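Local atomic coordinates of lysozyme (Penaeus vannamei, PDB entry 6UKC), a protein that probably hydrolyses the beta-1,4 linkages of bacterial peptidoglycan and of chitodextrins, acting as a C-type lysozyme of glycosyl hydrolase family 22. Residues A[10-15]-A[29-34]; A[35-40]-A[112-117]. All coordinates share one frame; numbering follows the deposited sequence.

In the fold
From the N terminus, helix 9-20 runs into a short turn and helix 24-38 folds back against it; contact 1 (10-15 with 29-34) closes this helical hairpin. Contact 2 (35-40 with 112-117) takes up the end of the same helix 24-38 and closes a far longer loop, which holds the three-stranded antiparallel sheet and helix 88-105, by bringing the start of helix 115-121 to it. The contacts follow in series along the chain, without nesting or crossing. Their centres lie about 11 Å apart and they touch directly: Trp30 meets Trp114 edge-to-face, Ile33 packs on Trp114, and Phe40 lies against the backbone of Val31.

Contact 1: A[10-15]-A[29-34]; sequences CEFAEL and NWVCIA
Phe12 reaches from segment 10-15 of helix 9-20 to the backbone and methyl groups of segment 29-34 (helix 24-38), with one side of its ring doing the touching. Its CG is anti to the backbone N (chi1 -174°), which carries the ring across to the second helix. There CE2 comes 3.7 Å from the CB of Ala34, while the neighbouring CD2 lies 4.0 Å from Val31 CG2. Both methyls approach obliquely. The ring edge, near its own plane, points at the carbonyl oxygen of Trp30, with CE2 4.0 Å from Trp30 O; that oxygen is already engaged by the helical bond from Ala34 N. The Phe12 and Val31 side chains pass alongside, heading opposite ways. Val31 splits its two methyls: CG1 is anti to the backbone N (chi1 169°), whereas CG2, anti to the carbonyl carbon, turns to the other helix and fits between Phe12 and Ala13, 3.9 Å from Ala13 CB and 3.8 Å from Ala13 CA. The small Ala13 thus lets Val31 meet the helix surface itself. Every touching residue is buried, and the side chains that meet are all apolar, Trp30 O being the polar atom beside Phe12. Met130 of helix 126-134 touches both Ala13 and Val31, Phe7 meets the Phe12 ring, and Trp30 directs its indole away, toward Phe58 and helix 88-105. The axes of the two segments approach to 9.8 Å at 143° between their directions, an inclined antiparallel pair. This is the helical hairpin that opens the C-type lysozyme fold, held here within the core of its alpha domain.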
ATOM      1  N   CYS A  10       5.687  -7.811  11.397  1.00 18.97           N
ATOM      2  CA  CYS A  10       5.097  -9.164  11.582  1.00 18.42           C
ATOM      3  C   CYS A  10       3.630  -9.025  11.998  1.00 18.22           C
ATOM      4  O   CYS A  10       2.816  -9.822  11.515  1.00 20.22           O
ATOM      5  CB  CYS A  10       5.906  -9.979  12.582  1.00 17.74           C
ATOM      6  SG  CYS A  10       7.620 -10.177  12.037  1.00 19.51           S
ATOM      7  N   GLU A  11       3.287  -8.028  12.808  1.00 18.47           N
ATOM      8  CA  GLU A  11       1.870  -7.758  13.180  1.00 18.31           C
ATOM      9  C   GLU A  11       1.050  -7.452  11.919  1.00 18.16           C
ATOM     10  O   GLU A  11      -0.079  -7.947  11.755  1.00 18.47           O
ATOM     11  CB  GLU A  11       1.826  -6.577  14.130  1.00 18.45           C
ATOM     12  CG  GLU A  11       0.434  -6.302  14.668  1.00 20.38           C
ATOM     13  CD  GLU A  11       0.290  -4.931  15.299  1.00 20.02           C
ATOM     14  OE1 GLU A  11      -0.830  -4.545  15.574  1.00 21.43           O
ATOM     15  OE2 GLU A  11       1.315  -4.261  15.512  1.00 22.33           O
ATOM     16  N   PHE A  12       1.610  -6.649  11.038  1.00 18.43           N
ATOM     17  CA  PHE A  12       0.977  -6.278   9.759  1.00 18.67           C
ATOM     18  C   PHE A  12       0.895  -7.524   8.875  1.00 20.05           C
ATOM     19  O   PHE A  12      -0.202  -7.744   8.281  1.00 20.23           O
ATOM     20  CB  PHE A  12       1.738  -5.138   9.095  1.00 17.62           C
ATOM     21  CG  PHE A  12       1.075  -4.600   7.860  1.00 17.47           C
ATOM     22  CD1 PHE A  12      -0.215  -4.104   7.909  1.00 17.24           C
ATOM     23  CD2 PHE A  12       1.733  -4.614   6.649  1.00 17.04           C
ATOM     24  CE1 PHE A  12      -0.822  -3.607   6.772  1.00 16.96           C
ATOM     25  CE2 PHE A  12       1.112  -4.135   5.509  1.00 17.05           C
ATOM     26  CZ  PHE A  12      -0.158  -3.630   5.573  1.00 16.17           C
ATOM     27  N   ALA A  13       1.979  -8.315   8.790  1.00 20.79           N
ATOM     28  CA  ALA A  13       1.961  -9.587   8.016  1.00 21.01           C
ATOM     29  C   ALA A  13       0.837 -10.504   8.525  1.00 20.18           C
ATOM     30  O   ALA A  13       0.060 -11.005   7.665  1.00 20.57           O
ATOM     31  CB  ALA A  13       3.303 -10.288   8.065  1.00 20.94           C
ATOM     32  N   GLU A  14       0.757 -10.729   9.849  1.00 19.57           N
ATOM     33  CA  GLU A  14      -0.242 -11.642  10.471  1.00 21.14           C
ATOM     34  C   GLU A  14      -1.655 -11.093  10.202  1.00 20.21           C
ATOM     35  O   GLU A  14      -2.562 -11.876   9.980  1.00 18.14           O
ATOM     36  CB  GLU A  14       0.061 -11.870  11.958  1.00 23.70           C
ATOM     37  CG  GLU A  14       1.312 -12.712  12.216  1.00 26.38           C
ATOM     38  CD  GLU A  14       1.578 -13.090  13.675  1.00 28.82           C
ATOM     39  OE1 GLU A  14       2.725 -12.935  14.129  1.00 35.77           O
ATOM     40  OE2 GLU A  14       0.650 -13.550  14.363  1.00 28.89           O
ATOM     41  N   LEU A  15      -1.842  -9.778  10.189  1.00 21.40           N
ATOM     42  CA  LEU A  15      -3.181  -9.175   9.954  1.00 21.39           C
ATOM     43  C   LEU A  15      -3.654  -9.498   8.534  1.00 20.88           C
ATOM     44  O   LEU A  15      -4.848  -9.871   8.361  1.00 17.51           O
ATOM     45  CB  LEU A  15      -3.110  -7.661  10.132  1.00 22.32           C
ATOM     46  CG  LEU A  15      -4.397  -6.943   9.750  1.00 23.28           C
ATOM     47  CD1 LEU A  15      -5.493  -7.269  10.759  1.00 24.15           C
ATOM     48  CD2 LEU A  15      -4.175  -5.450   9.624  1.00 24.24           C
ATOM     49  N   ASN A  29       4.841  -8.772  -0.525  1.00 17.14           N
ATOM     50  CA  ASN A  29       4.870  -7.539  -1.350  1.00 16.48           C
ATOM     51  C   ASN A  29       4.220  -6.391  -0.564  1.00 16.78           C
ATOM     52  O   ASN A  29       4.782  -5.278  -0.600  1.00 16.18           O
ATOM     53  CB  ASN A  29       4.268  -7.771  -2.736  1.00 17.51           C
ATOM     54  CG  ASN A  29       5.255  -8.424  -3.685  1.00 17.42           C
ATOM     55  OD1 ASN A  29       6.300  -7.857  -3.954  1.00 16.69           O
ATOM     56  ND2 ASN A  29       4.971  -9.635  -4.145  1.00 18.03           N
ATOM     57  N   TRP A  30       3.072  -6.600   0.095  1.00 16.71           N
ATOM     58  CA  TRP A  30       2.396  -5.451   0.759  1.00 16.82           C
ATOM     59  C   TRP A  30       3.226  -5.030   1.984  1.00 17.15           C
ATOM     60  O   TRP A  30       3.407  -3.800   2.203  1.00 18.31           O
ATOM     61  CB  TRP A  30       0.916  -5.738   1.092  1.00 16.88           C
ATOM     62  CG  TRP A  30      -0.001  -5.812  -0.092  1.00 17.03           C
ATOM     63  CD1 TRP A  30      -0.895  -6.814  -0.352  1.00 18.20           C
ATOM     64  CD2 TRP A  30      -0.176  -4.839  -1.151  1.00 17.67           C
ATOM     65  NE1 TRP A  30      -1.590  -6.554  -1.508  1.00 18.92           N
ATOM     66  CE2 TRP A  30      -1.171  -5.351  -2.025  1.00 17.70           C
ATOM     67  CE3 TRP A  30       0.407  -3.601  -1.462  1.00 16.88           C
ATOM     68  CZ2 TRP A  30      -1.585  -4.677  -3.171  1.00 17.09           C
ATOM     69  CZ3 TRP A  30       0.013  -2.941  -2.608  1.00 16.94           C
ATOM     70  CH2 TRP A  30      -0.980  -3.466  -3.441  1.00 17.69           C
ATOM     71  N   VAL A  31       3.756  -5.988   2.748  1.00 16.62           N
ATOM     72  CA  VAL A  31       4.598  -5.664   3.944  1.00 16.10           C
ATOM     73  C   VAL A  31       5.791  -4.781   3.514  1.00 16.17           C
ATOM     74  O   VAL A  31       6.066  -3.704   4.165  1.00 15.71           O
ATOM     75  CB  VAL A  31       5.055  -6.956   4.643  1.00 15.51           C
ATOM     76  CG1 VAL A  31       6.121  -6.699   5.692  1.00 14.96           C
ATOM     77  CG2 VAL A  31       3.872  -7.710   5.252  1.00 15.31           C
ATOM     78  N   CYS A  32       6.506  -5.211   2.475  1.00 16.69           N
ATOM     79  CA  CYS A  32       7.710  -4.506   1.972  1.00 16.72           C
ATOM     80  C   CYS A  32       7.318  -3.074   1.562  1.00 16.58           C
ATOM     81  O   CYS A  32       8.047  -2.097   1.982  1.00 14.77           O
ATOM     82  CB  CYS A  32       8.359  -5.240   0.810  1.00 16.85           C
ATOM     83  SG  CYS A  32       9.966  -4.532   0.383  1.00 17.84           S
ATOM     84  N   ILE A  33       6.241  -2.953   0.767  1.00 15.38           N
ATOM     85  CA  ILE A  33       5.761  -1.640   0.249  1.00 16.55           C
ATOM     86  C   ILE A  33       5.396  -0.756   1.439  1.00 17.34           C
ATOM     87  O   ILE A  33       5.898   0.397   1.450  1.00 17.73           O
ATOM     88  CB  ILE A  33       4.620  -1.786  -0.769  1.00 17.28           C
ATOM     89  CG1 ILE A  33       5.154  -2.412  -2.059  1.00 17.56           C
ATOM     90  CG2 ILE A  33       3.948  -0.441  -1.034  1.00 18.07           C
ATOM     91  CD1 ILE A  33       4.070  -2.963  -2.952  1.00 19.23           C
ATOM     92  N   ALA A  34       4.619  -1.275   2.411  1.00 17.40           N
ATOM     93  CA  ALA A  34       4.210  -0.509   3.617  1.00 18.16           C
ATOM     94  C   ALA A  34       5.438  -0.058   4.414  1.00 19.57           C
ATOM     95  O   ALA A  34       5.435   1.095   4.920  1.00 17.95           O
ATOM     96  CB  ALA A  34       3.298  -1.320   4.504  1.00 18.70           C
TER

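Contact 2: A[35-40]-A[112-117]; sequences EFESSF and SAWVAY
Glu37 sets off with CG anti to its carbonyl carbon (chi1 -69°) and the chain bends at chi2 (-77°), a shape that lays its carboxylate over the first turn of helix 115-121. Here the N-terminal turn of helix 115-121 receives a carboxylate from near the C-terminal end of helix 24-38, in the C-type lysozyme fold; in that family the end of helix 24-38 borders the substrate cleft. Ala116 N donates to Glu37 OE1 over 3.0 Å in a nearly straight bond (163°), arriving from well above the carboxylate plane. On the same side of the carboxylate as this N-H, Ala116 CB lies 3.5 Å from Glu37 CG. Trp114, the N-cap residue, crosses Glu37 at about a right angle, presenting its ring edge, with CD1 3.4 Å from Glu37 OE1. Its NE1 is bonded to Phe58 O, which helps to fix the rotation of the indole. Beside Glu37, Phe36 adds an apolar touch, its CB 3.7 Å from Ala116 CB, while its ring leads away. The N-H of Val115 is badly angled for Glu37 and is served through a water instead: Val115 N donates to this water over 3.0 Å, and the water donates to Glu37 OE1 over 2.7 Å.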
ATOM      1  N   GLU A  35       6.406  -0.959   4.632  1.00 21.08           N
ATOM      2  CA  GLU A  35       7.601  -0.583   5.422  1.00 21.09           C
ATOM      3  C   GLU A  35       8.169   0.707   4.819  1.00 20.00           C
ATOM      4  O   GLU A  35       8.303   1.716   5.552  1.00 17.59           O
ATOM      5  CB  GLU A  35       8.674  -1.671   5.458  1.00 22.52           C
ATOM      6  CG  GLU A  35       9.709  -1.370   6.528  1.00 24.02           C
ATOM      7  CD  GLU A  35      10.912  -2.281   6.622  1.00 25.82           C
ATOM      8  OE1 GLU A  35      11.964  -1.744   6.902  1.00 29.85           O
ATOM      9  OE2 GLU A  35      10.788  -3.516   6.446  1.00 28.59           O
ATOM     10  N   PHE A  36       8.448   0.694   3.514  1.00 19.39           N
ATOM     11  CA  PHE A  36       9.304   1.731   2.873  1.00 19.45           C
ATOM     12  C   PHE A  36       8.455   2.903   2.396  1.00 19.72           C
ATOM     13  O   PHE A  36       9.064   3.947   2.195  1.00 20.41           O
ATOM     14  CB  PHE A  36      10.194   1.112   1.800  1.00 18.52           C
ATOM     15  CG  PHE A  36      11.155   0.125   2.409  1.00 18.36           C
ATOM     16  CD1 PHE A  36      12.205   0.565   3.198  1.00 18.06           C
ATOM     17  CD2 PHE A  36      10.978  -1.242   2.241  1.00 18.62           C
ATOM     18  CE1 PHE A  36      13.092  -0.337   3.773  1.00 18.79           C
ATOM     19  CE2 PHE A  36      11.853  -2.149   2.834  1.00 18.82           C
ATOM     20  CZ  PHE A  36      12.907  -1.696   3.604  1.00 18.94           C
ATOM     21  N   GLU A  37       7.124   2.770   2.304  1.00 19.03           N
ATOM     22  CA  GLU A  37       6.279   3.938   1.963  1.00 18.74           C
ATOM     23  C   GLU A  37       5.968   4.713   3.241  1.00 18.26           C
ATOM     24  O   GLU A  37       5.961   5.939   3.145  1.00 19.48           O
ATOM     25  CB  GLU A  37       5.017   3.545   1.195  1.00 19.15           C
ATOM     26  CG  GLU A  37       5.292   3.045  -0.198  1.00 19.60           C
ATOM     27  CD  GLU A  37       5.598   4.122  -1.215  1.00 20.42           C
ATOM     28  OE1 GLU A  37       5.905   3.780  -2.370  1.00 21.59           O
ATOM     29  OE2 GLU A  37       5.489   5.288  -0.844  1.00 22.79           O
ATOM     30  N   SER A  38       5.771   4.068   4.393  1.00 17.89           N
ATOM     31  CA  SER A  38       5.122   4.745   5.549  1.00 18.24           C
ATOM     32  C   SER A  38       5.607   4.278   6.922  1.00 19.95           C
ATOM     33  O   SER A  38       5.065   4.807   7.903  1.00 23.60           O
ATOM     34  CB  SER A  38       3.644   4.537   5.473  1.00 18.92           C
ATOM     35  OG  SER A  38       3.329   3.167   5.723  1.00 18.95           O
ATOM     36  N   SER A  39       6.545   3.329   7.013  1.00 20.14           N
ATOM     37  CA  SER A  39       6.925   2.622   8.264  1.00 18.56           C
ATOM     38  C   SER A  39       5.682   2.039   8.947  1.00 18.55           C
ATOM     39  O   SER A  39       5.574   2.143  10.183  1.00 18.33           O
ATOM     40  CB  SER A  39       7.685   3.527   9.166  1.00 18.81           C
ATOM     41  OG  SER A  39       8.776   4.084   8.459  1.00 19.30           O
ATOM     42  N   PHE A  40       4.753   1.495   8.151  1.00 19.07           N
ATOM     43  CA  PHE A  40       3.495   0.831   8.601  1.00 18.14           C
ATOM     44  C   PHE A  40       2.663   1.764   9.494  1.00 18.40           C
ATOM     45  O   PHE A  40       1.917   1.248  10.385  1.00 17.11           O
ATOM     46  CB  PHE A  40       3.793  -0.443   9.392  1.00 16.59           C
ATOM     47  CG  PHE A  40       4.812  -1.364   8.792  1.00 16.30           C
ATOM     48  CD1 PHE A  40       4.451  -2.289   7.814  1.00 16.77           C
ATOM     49  CD2 PHE A  40       6.129  -1.324   9.217  1.00 16.14           C
ATOM     50  CE1 PHE A  40       5.384  -3.182   7.305  1.00 16.08           C
ATOM     51  CE2 PHE A  40       7.059  -2.218   8.710  1.00 15.27           C
ATOM     52  CZ  PHE A  40       6.690  -3.136   7.756  1.00 15.91           C
ATOM     53  N   SER A 112       4.603  -1.804  -9.536  1.00 18.98           N
ATOM     54  CA  SER A 112       5.543  -0.784 -10.069  1.00 18.86           C
ATOM     55  C   SER A 112       4.936   0.624  -9.958  1.00 19.93           C
ATOM     56  O   SER A 112       5.678   1.582 -10.177  1.00 21.74           O
ATOM     57  CB  SER A 112       6.004  -1.114 -11.466  1.00 19.22           C
ATOM     58  OG  SER A 112       4.978  -0.917 -12.421  1.00 20.99           O
ATOM     59  N   ALA A 113       3.668   0.752  -9.537  1.00 21.02           N
ATOM     60  CA  ALA A 113       2.981   2.034  -9.235  1.00 19.63           C
ATOM     61  C   ALA A 113       3.572   2.682  -7.974  1.00 20.03           C
ATOM     62  O   ALA A 113       3.363   3.902  -7.788  1.00 17.80           O
ATOM     63  CB  ALA A 113       1.500   1.815  -9.074  1.00 20.03           C
ATOM     64  N   TRP A 114       4.302   1.915  -7.157  1.00 19.53           N
ATOM     65  CA  TRP A 114       4.917   2.395  -5.887  1.00 19.68           C
ATOM     66  C   TRP A 114       6.418   2.649  -6.062  1.00 20.58           C
ATOM     67  O   TRP A 114       7.140   1.707  -6.453  1.00 18.15           O
ATOM     68  CB  TRP A 114       4.667   1.390  -4.764  1.00 18.66           C
ATOM     69  CG  TRP A 114       3.293   1.487  -4.186  1.00 17.43           C
ATOM     70  CD1 TRP A 114       2.904   2.287  -3.150  1.00 16.68           C
ATOM     71  CD2 TRP A 114       2.126   0.764  -4.605  1.00 16.62           C
ATOM     72  NE1 TRP A 114       1.572   2.114  -2.905  1.00 16.38           N
ATOM     73  CE2 TRP A 114       1.073   1.173  -3.764  1.00 16.68           C
ATOM     74  CE3 TRP A 114       1.871  -0.210  -5.574  1.00 16.95           C
ATOM     75  CZ2 TRP A 114      -0.216   0.662  -3.888  1.00 16.48           C
ATOM     76  CZ3 TRP A 114       0.598  -0.713  -5.693  1.00 16.68           C
ATOM     77  CH2 TRP A 114      -0.428  -0.285  -4.857  1.00 16.17           C
ATOM     78  N   VAL A 115       6.857   3.864  -5.708  1.00 21.86           N
ATOM     79  CA  VAL A 115       8.287   4.279  -5.711  1.00 21.59           C
ATOM     80  C   VAL A 115       9.054   3.332  -4.779  1.00 22.89           C
ATOM     81  O   VAL A 115      10.099   2.830  -5.204  1.00 23.45           O
ATOM     82  CB  VAL A 115       8.443   5.768  -5.345  1.00 22.64           C
ATOM     83  CG1 VAL A 115       9.890   6.226  -5.389  1.00 22.81           C
ATOM     84  CG2 VAL A 115       7.613   6.654  -6.261  1.00 23.21           C
ATOM     85  N   ALA A 116       8.526   3.013  -3.590  1.00 23.68           N
ATOM     86  CA  ALA A 116       9.215   2.117  -2.624  1.00 24.58           C
ATOM     87  C   ALA A 116       9.388   0.721  -3.234  1.00 22.83           C
ATOM     88  O   ALA A 116      10.421   0.064  -2.944  1.00 22.58           O
ATOM     89  CB  ALA A 116       8.479   2.044  -1.302  1.00 25.20           C
ATOM     90  N   TYR A 117       8.415   0.266  -4.029  1.00 22.30           N
ATOM     91  CA  TYR A 117       8.458  -1.090  -4.637  1.00 22.06           C
ATOM     92  C   TYR A 117       9.636  -1.137  -5.615  1.00 21.23           C
ATOM     93  O   TYR A 117      10.418  -2.091  -5.560  1.00 20.17           O
ATOM     94  CB  TYR A 117       7.143  -1.504  -5.309  1.00 21.21           C
ATOM     95  CG  TYR A 117       7.279  -2.816  -6.043  1.00 21.53           C
ATOM     96  CD1 TYR A 117       7.238  -4.025  -5.368  1.00 20.99           C
ATOM     97  CD2 TYR A 117       7.542  -2.844  -7.405  1.00 21.86           C
ATOM     98  CE1 TYR A 117       7.413  -5.229  -6.028  1.00 21.15           C
ATOM     99  CE2 TYR A 117       7.712  -4.036  -8.084  1.00 21.59           C
ATOM    100  CZ  TYR A 117       7.650  -5.234  -7.392  1.00 21.78           C
ATOM    101  OH  TYR A 117       7.809  -6.406  -8.062  1.00 19.62           O
TER
HETATM  102  O   HOH W   1       4.824   5.462  -4.146  1.00 17.98           O